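Local coordinates for nucleoprotein (Sendai virus, PDB 6M7D) that packages the viral RNA into a helical nucleocapsid, one subunit to six ribonucleotides, shielding the genome from nucleases and presenting it as template for RNA synthesis, at residues Ile103-Glu107 against Phe118-Thr122; Pro330-Tyr335 against Tyr356-Phe362. One frame throughout, in Å; residues are numbered along the deposited sequence.

Interaction 1: Ile103-Glu107 against Phe118-Thr122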
loop_
_atom_site.group_PDB
_atom_site.type_symbol
_atom_site.label_atom_id
_atom_site.label_comp_id
_atom_site.label_asym_id
_atom_site.label_seq_id
_atom_site.Cartn_x
_atom_site.Cartn_y
_atom_site.Cartn_z
ATOM N N ILE A 103 -16.414 -20.307 -3.860
ATOM C CA ILE A 103 -15.171 -21.065 -3.873
ATOM C C ILE A 103 -15.350 -22.311 -4.726
ATOM O O ILE A 103 -16.183 -23.171 -4.423
ATOM C CB ILE A 103 -14.733 -21.427 -2.449
ATOM C CG1 ILE A 103 -14.410 -20.155 -1.669
ATOM C CG2 ILE A 103 -13.539 -22.344 -2.489
ATOM C CD1 ILE A 103 -14.133 -20.397 -0.223
ATOM N N TYR A 104 -14.573 -22.403 -5.795
ATOM C CA TYR A 104 -14.498 -23.587 -6.631
ATOM C C TYR A 104 -13.197 -24.313 -6.328
ATOM O O TYR A 104 -12.217 -23.702 -5.900
ATOM C CB TYR A 104 -14.550 -23.225 -8.115
ATOM C CG TYR A 104 -15.891 -22.746 -8.629
ATOM C CD1 TYR A 104 -16.848 -22.230 -7.774
ATOM C CD2 TYR A 104 -16.196 -22.815 -9.979
ATOM C CE1 TYR A 104 -18.064 -21.796 -8.246
ATOM C CE2 TYR A 104 -17.411 -22.385 -10.460
ATOM C CZ TYR A 104 -18.342 -21.877 -9.590
ATOM O OH TYR A 104 -19.557 -21.445 -10.063
ATOM N N ASN A 105 -13.188 -25.620 -6.544
ATOM C CA ASN A 105 -12.013 -26.437 -6.277
ATOM C C ASN A 105 -11.414 -26.916 -7.587
ATOM O O ASN A 105 -12.118 -27.488 -8.422
ATOM C CB ASN A 105 -12.360 -27.630 -5.390
ATOM C CG ASN A 105 -12.626 -27.228 -3.962
ATOM O OD1 ASN A 105 -13.690 -26.706 -3.638
ATOM N ND2 ASN A 105 -11.657 -27.470 -3.092
ATOM N N ILE A 106 -10.122 -26.673 -7.764
ATOM C CA ILE A 106 -9.368 -27.250 -8.868
ATOM C C ILE A 106 -8.910 -28.631 -8.423
ATOM O O ILE A 106 -8.163 -28.763 -7.452
ATOM C CB ILE A 106 -8.173 -26.383 -9.266
ATOM C CG1 ILE A 106 -8.583 -24.920 -9.396
ATOM C CG2 ILE A 106 -7.582 -26.891 -10.560
ATOM C CD1 ILE A 106 -9.568 -24.690 -10.479
ATOM N N GLU A 107 -9.386 -29.655 -9.137
ATOM C CA GLU A 107 -9.062 -31.072 -8.820
ATOM C C GLU A 107 -8.294 -31.687 -9.992
ATOM O O GLU A 107 -8.732 -31.508 -11.143
ATOM C CB GLU A 107 -10.351 -31.855 -8.571
ATOM C CG GLU A 107 -11.149 -31.351 -7.383
ATOM C CD GLU A 107 -10.480 -31.566 -6.037
ATOM O OE1 GLU A 107 -9.351 -32.094 -6.016
ATOM O OE2 GLU A 107 -11.091 -31.207 -5.012
ATOM N N PHE A 118 -6.896 -31.336 -15.317
ATOM C CA PHE A 118 -7.563 -30.565 -14.237
ATOM C C PHE A 118 -9.082 -30.620 -14.419
ATOM O O PHE A 118 -9.554 -30.884 -15.542
ATOM C CB PHE A 118 -7.073 -29.114 -14.208
ATOM C CG PHE A 118 -5.625 -28.937 -13.827
ATOM C CD1 PHE A 118 -5.186 -29.238 -12.549
ATOM C CD2 PHE A 118 -4.705 -28.454 -14.742
ATOM C CE1 PHE A 118 -3.856 -29.071 -12.198
ATOM C CE2 PHE A 118 -3.375 -28.286 -14.390
ATOM C CZ PHE A 118 -2.953 -28.595 -13.118
ATOM N N ILE A 119 -9.812 -30.404 -13.325
ATOM C CA ILE A 119 -11.267 -30.384 -13.328
ATOM C C ILE A 119 -11.726 -29.526 -12.159
ATOM O O ILE A 119 -11.159 -29.603 -11.065
ATOM C CB ILE A 119 -11.857 -31.808 -13.246
ATOM C CG1 ILE A 119 -13.387 -31.784 -13.295
ATOM C CG2 ILE A 119 -11.347 -32.541 -12.018
ATOM C CD1 ILE A 119 -13.956 -30.971 -14.431
ATOM N N VAL A 120 -12.704 -28.653 -12.419
ATOM C CA VAL A 120 -13.238 -27.757 -11.352
ATOM C C VAL A 120 -14.495 -28.422 -10.789
ATOM O O VAL A 120 -15.480 -28.551 -11.538
ATOM C CB VAL A 120 -13.545 -26.350 -11.900
ATOM C CG1 VAL A 120 -14.185 -25.462 -10.845
ATOM C CG2 VAL A 120 -12.307 -25.689 -12.483
ATOM N N LYS A 121 -14.446 -28.834 -9.521
ATOM C CA LYS A 121 -15.605 -29.523 -8.900
ATOM C C LYS A 121 -15.953 -28.879 -7.555
ATOM O O LYS A 121 -15.039 -28.720 -6.724
ATOM C CB LYS A 121 -15.258 -30.998 -8.678
ATOM C CG LYS A 121 -14.615 -31.702 -9.864
ATOM C CD LYS A 121 -13.863 -32.956 -9.474
ATOM C CE LYS A 121 -14.687 -33.900 -8.625
ATOM N NZ LYS A 121 -13.903 -35.085 -8.208
ATOM N N THR A 122 -17.231 -28.550 -7.348
ATOM C CA THR A 122 -17.679 -28.018 -6.035
ATOM C C THR A 122 -18.372 -29.182 -5.319
ATOM O O THR A 122 -19.453 -29.593 -5.782
ATOM C CB THR A 122 -18.594 -26.799 -6.203
ATOM O OG1 THR A 122 -17.841 -25.770 -6.846
ATOM C CG2 THR A 122 -19.139 -26.286 -4.889
#

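Interaction 2: Pro330-Tyr335 against Tyr356-Phe362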
loop_
_atom_site.group_PDB
_atom_site.type_symbol
_atom_site.label_atom_id
_atom_site.label_comp_id
_atom_site.label_asym_id
_atom_site.label_seq_id
_atom_site.Cartn_x
_atom_site.Cartn_y
_atom_site.Cartn_z
ATOM N N PRO A 330 -4.667 23.345 5.789
ATOM C CA PRO A 330 -3.830 23.750 4.651
ATOM C C PRO A 330 -2.657 24.636 5.019
ATOM O O PRO A 330 -1.630 24.577 4.341
ATOM C CB PRO A 330 -4.818 24.485 3.735
ATOM C CG PRO A 330 -6.142 24.322 4.349
ATOM C CD PRO A 330 -5.947 24.061 5.781
ATOM N N ALA A 331 -2.765 25.464 6.054
ATOM C CA ALA A 331 -1.642 26.320 6.413
ATOM C C ALA A 331 -0.534 25.514 7.071
ATOM O O ALA A 331 0.645 25.677 6.744
ATOM C CB ALA A 331 -2.104 27.450 7.328
ATOM N N LEU A 332 -0.896 24.637 8.003
ATOM C CA LEU A 332 0.090 23.756 8.609
ATOM C C LEU A 332 0.669 22.801 7.583
ATOM O O LEU A 332 1.861 22.495 7.616
ATOM C CB LEU A 332 -0.534 22.989 9.767
ATOM C CG LEU A 332 0.404 22.155 10.628
ATOM C CD1 LEU A 332 1.496 23.011 11.228
ATOM C CD2 LEU A 332 -0.383 21.460 11.690
ATOM N N TRP A 333 -0.154 22.343 6.645
ATOM C CA TRP A 333 0.346 21.470 5.596
ATOM C C TRP A 333 1.312 22.198 4.675
ATOM O O TRP A 333 2.331 21.634 4.282
ATOM C CB TRP A 333 -0.807 20.886 4.791
ATOM C CG TRP A 333 -0.345 20.112 3.604
ATOM C CD1 TRP A 333 0.140 18.851 3.599
ATOM C CD2 TRP A 333 -0.304 20.562 2.251
ATOM N NE1 TRP A 333 0.471 18.474 2.330
ATOM C CE2 TRP A 333 0.205 19.510 1.480
ATOM C CE3 TRP A 333 -0.656 21.752 1.615
ATOM C CZ2 TRP A 333 0.375 19.608 0.109
ATOM C CZ3 TRP A 333 -0.490 21.845 0.259
ATOM C CH2 TRP A 333 0.023 20.782 -0.481
ATOM N N SER A 334 1.004 23.438 4.302
ATOM C CA SER A 334 1.888 24.196 3.423
ATOM C C SER A 334 3.193 24.525 4.118
ATOM O O SER A 334 4.268 24.451 3.512
ATOM C CB SER A 334 1.197 25.473 2.968
ATOM O OG SER A 334 -0.144 25.223 2.621
ATOM N N TYR A 335 3.116 24.883 5.393
ATOM C CA TYR A 335 4.317 25.091 6.177
ATOM C C TYR A 335 5.172 23.836 6.201
ATOM O O TYR A 335 6.372 23.879 5.904
ATOM C CB TYR A 335 3.931 25.518 7.585
ATOM C CG TYR A 335 5.069 25.489 8.548
ATOM C CD1 TYR A 335 6.044 26.463 8.520
ATOM C CD2 TYR A 335 5.182 24.471 9.476
ATOM C CE1 TYR A 335 7.088 26.425 9.382
ATOM C CE2 TYR A 335 6.222 24.430 10.347
ATOM C CZ TYR A 335 7.170 25.409 10.304
ATOM O OH TYR A 335 8.211 25.362 11.190
ATOM N N TYR A 356 -4.998 24.667 -2.408
ATOM C CA TYR A 356 -5.000 25.120 -1.030
ATOM C C TYR A 356 -3.609 25.328 -0.470
ATOM O O TYR A 356 -3.477 25.599 0.726
ATOM C CB TYR A 356 -5.769 24.140 -0.145
ATOM C CG TYR A 356 -5.430 22.688 -0.345
ATOM C CD1 TYR A 356 -6.164 21.907 -1.211
ATOM C CD2 TYR A 356 -4.389 22.092 0.350
ATOM C CE1 TYR A 356 -5.871 20.586 -1.388
ATOM C CE2 TYR A 356 -4.089 20.771 0.177
ATOM C CZ TYR A 356 -4.837 20.022 -0.692
ATOM O OH TYR A 356 -4.557 18.695 -0.874
ATOM N N LEU A 357 -2.573 25.215 -1.289
ATOM C CA LEU A 357 -1.228 25.489 -0.810
ATOM C C LEU A 357 -1.124 26.961 -0.455
ATOM O O LEU A 357 -1.117 27.823 -1.338
ATOM C CB LEU A 357 -0.183 25.114 -1.851
ATOM C CG LEU A 357 1.234 25.463 -1.395
ATOM C CD1 LEU A 357 1.806 24.390 -0.500
ATOM C CD2 LEU A 357 2.125 25.691 -2.570
ATOM N N ASP A 358 -1.064 27.251 0.837
ATOM C CA ASP A 358 -0.815 28.599 1.319
ATOM C C ASP A 358 0.613 28.948 0.950
ATOM O O ASP A 358 1.562 28.473 1.571
ATOM C CB ASP A 358 -1.047 28.669 2.824
ATOM C CG ASP A 358 -1.102 30.083 3.345
ATOM O OD1 ASP A 358 -0.827 31.021 2.572
ATOM O OD2 ASP A 358 -1.429 30.261 4.536
ATOM N N MET A 359 0.776 29.762 -0.088
ATOM C CA MET A 359 2.110 30.045 -0.593
ATOM C C MET A 359 2.966 30.759 0.439
ATOM O O MET A 359 4.184 30.576 0.462
ATOM C CB MET A 359 2.023 30.871 -1.869
ATOM C CG MET A 359 3.266 30.776 -2.713
ATOM S SD MET A 359 3.554 29.099 -3.295
ATOM C CE MET A 359 5.301 29.187 -3.652
ATOM N N GLU A 360 2.359 31.563 1.304
ATOM C CA GLU A 360 3.153 32.243 2.316
ATOM C C GLU A 360 3.575 31.281 3.413
ATOM O O GLU A 360 4.688 31.378 3.929
ATOM C CB GLU A 360 2.386 33.428 2.896
ATOM C CG GLU A 360 2.104 34.555 1.907
ATOM C CD GLU A 360 3.073 34.615 0.726
ATOM O OE1 GLU A 360 4.297 34.743 0.943
ATOM O OE2 GLU A 360 2.600 34.548 -0.431
ATOM N N MET A 361 2.721 30.321 3.760
ATOM C CA MET A 361 3.128 29.298 4.715
ATOM C C MET A 361 4.144 28.348 4.101
ATOM O O MET A 361 5.067 27.898 4.778
ATOM C CB MET A 361 1.907 28.540 5.221
ATOM C CG MET A 361 1.133 29.287 6.275
ATOM S SD MET A 361 2.154 29.835 7.638
ATOM C CE MET A 361 2.111 31.605 7.396
ATOM N N PHE A 362 4.002 28.058 2.812
ATOM C CA PHE A 362 4.983 27.251 2.103
ATOM C C PHE A 362 6.353 27.915 2.115
ATOM O O PHE A 362 7.360 27.303 2.497
ATOM C CB PHE A 362 4.494 27.027 0.676
ATOM C CG PHE A 362 5.337 26.090 -0.121
ATOM C CD1 PHE A 362 5.499 24.780 0.270
ATOM C CD2 PHE A 362 5.951 26.514 -1.277
ATOM C CE1 PHE A 362 6.264 23.922 -0.467
ATOM C CE2 PHE A 362 6.714 25.653 -2.011
ATOM C CZ PHE A 362 6.872 24.356 -1.603
#

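Interaction 1: Ile103-Glu107 against Phe118-Thr122
I106 and V120 face each other as a non-hydrogen-bonded antiparallel pair, and their side chains meet on the tightly packed face of this β hairpin. V120 divides its two methyls between two partners. With CG1 anti to the backbone N (chi1 176°), that methyl reaches Y104, where V120 CG1 lies 3.4 Å from Y104 CD2. The other branch turns to the next residue on the same face, V120 CG2 to I106 CD1 at 3.5 Å. At one end of this row I106 CG2 touches the F118 ring, 3.9 Å from F118 CD1. At the other end T122 OG1 sits over one face of the Y104 ring, 3.8 Å from Y104 CD1.

Backbone bonds hold the register. K121 N donates to N105 O at 2.9 Å, in the plane of that carbonyl. E107 N donates to I119 O with an N-H...O angle of 162°. The return bond of this hydrogen-bonded pair, I119 N to E107 O, is bent and weak.

The face carrying N105, E107, I119 and K121 is looser. Here the aliphatic parts do the touching: the side chains of E107 and K121 cross at about a right angle, with E107 CG 3.8 Å from K121 CD. Their charged ends do not meet, since E107 OE2 and K121 NZ are 5.8 Å apart. E107 OE1 instead bonds S43 OG. E107, N105 and K121 are all partly exposed.

The hairpin lies in the middle of a mixed sheet. Strand 33-40 runs parallel beside 103-107, and strand 125-127 pairs beyond 118-122. Helix 129-135 packs on the face of Y104 and I106 through T130, L134 and F135, and F135 also stacks with the F118 ring.

Interaction 2: Pro330-Tyr335 against Tyr356-Phe362
S334 OG accepts a hydrogen bond from D358 N at 2.9 Å, with an N-H...O angle of 141°. S334 OG lies anti to its carbonyl carbon, beside the backbone N (chi1 -43°), between D358 N and P330 O. P330 O is one turn back in the same helix, but that bond is modelled too short for its length to be trusted. D358 is thus held by its backbone while its side chain does another job. It is the N-cap of helix 359-370, and D358 OD1 takes a weak bond from E360 N.

The start of this helix lies close against helix 330-343. The CA atoms of S334 and F362 are 4.5 Å apart. Two CA-H...O contacts bridge the backbones, F362 CA to S334 O and Y335 CA to M361 O. Beside them M361 CG packs on A331 CB at 3.9 Å. S334 O lies at the edge of the F362 ring, near its plane.

The contact lies in what is, by similarity to relatives, the globular Ncore of this paramyxovirus nucleoprotein, and Y356 is one of its RNA-binding residues. Its ring meets W333 obliquely, planes at 56° and centroids 5.2 Å apart. Y356 CE2 lies over one face of the indole, toward its rim. L357 CD1 reaches W333 CZ3 at 3.5 Å. P330 CB packs against Y356 CB. W333 NE1 bonds S268 OG, and Y356 OH bonds NH1 of R354, a second RNA-binding residue. Y356 also packs on a phosphate of the bound RNA.

Overall arrangement
From the N terminus, two short helices lead into strand 33-40, beside which strand 99-108 later aligns in parallel. Interaction 1 then closes a short loop of ten residues between 103-107 and 118-122 and builds the hairpin in the middle of the sheet. A long, mostly helical stretch follows. Interaction 2 closes the second loop, of twenty residues, between helix 330-343 and the start of helix 359-370; RNA-binding Y350 and R354 lie within it. The two loops are in series and neither nest nor cross. The centres of interactions 1 and 2 are about 57 Å apart, on opposite sides of the chain's centre. Interaction 1 is structural and distant from RNA, whereas interaction 2 borders it.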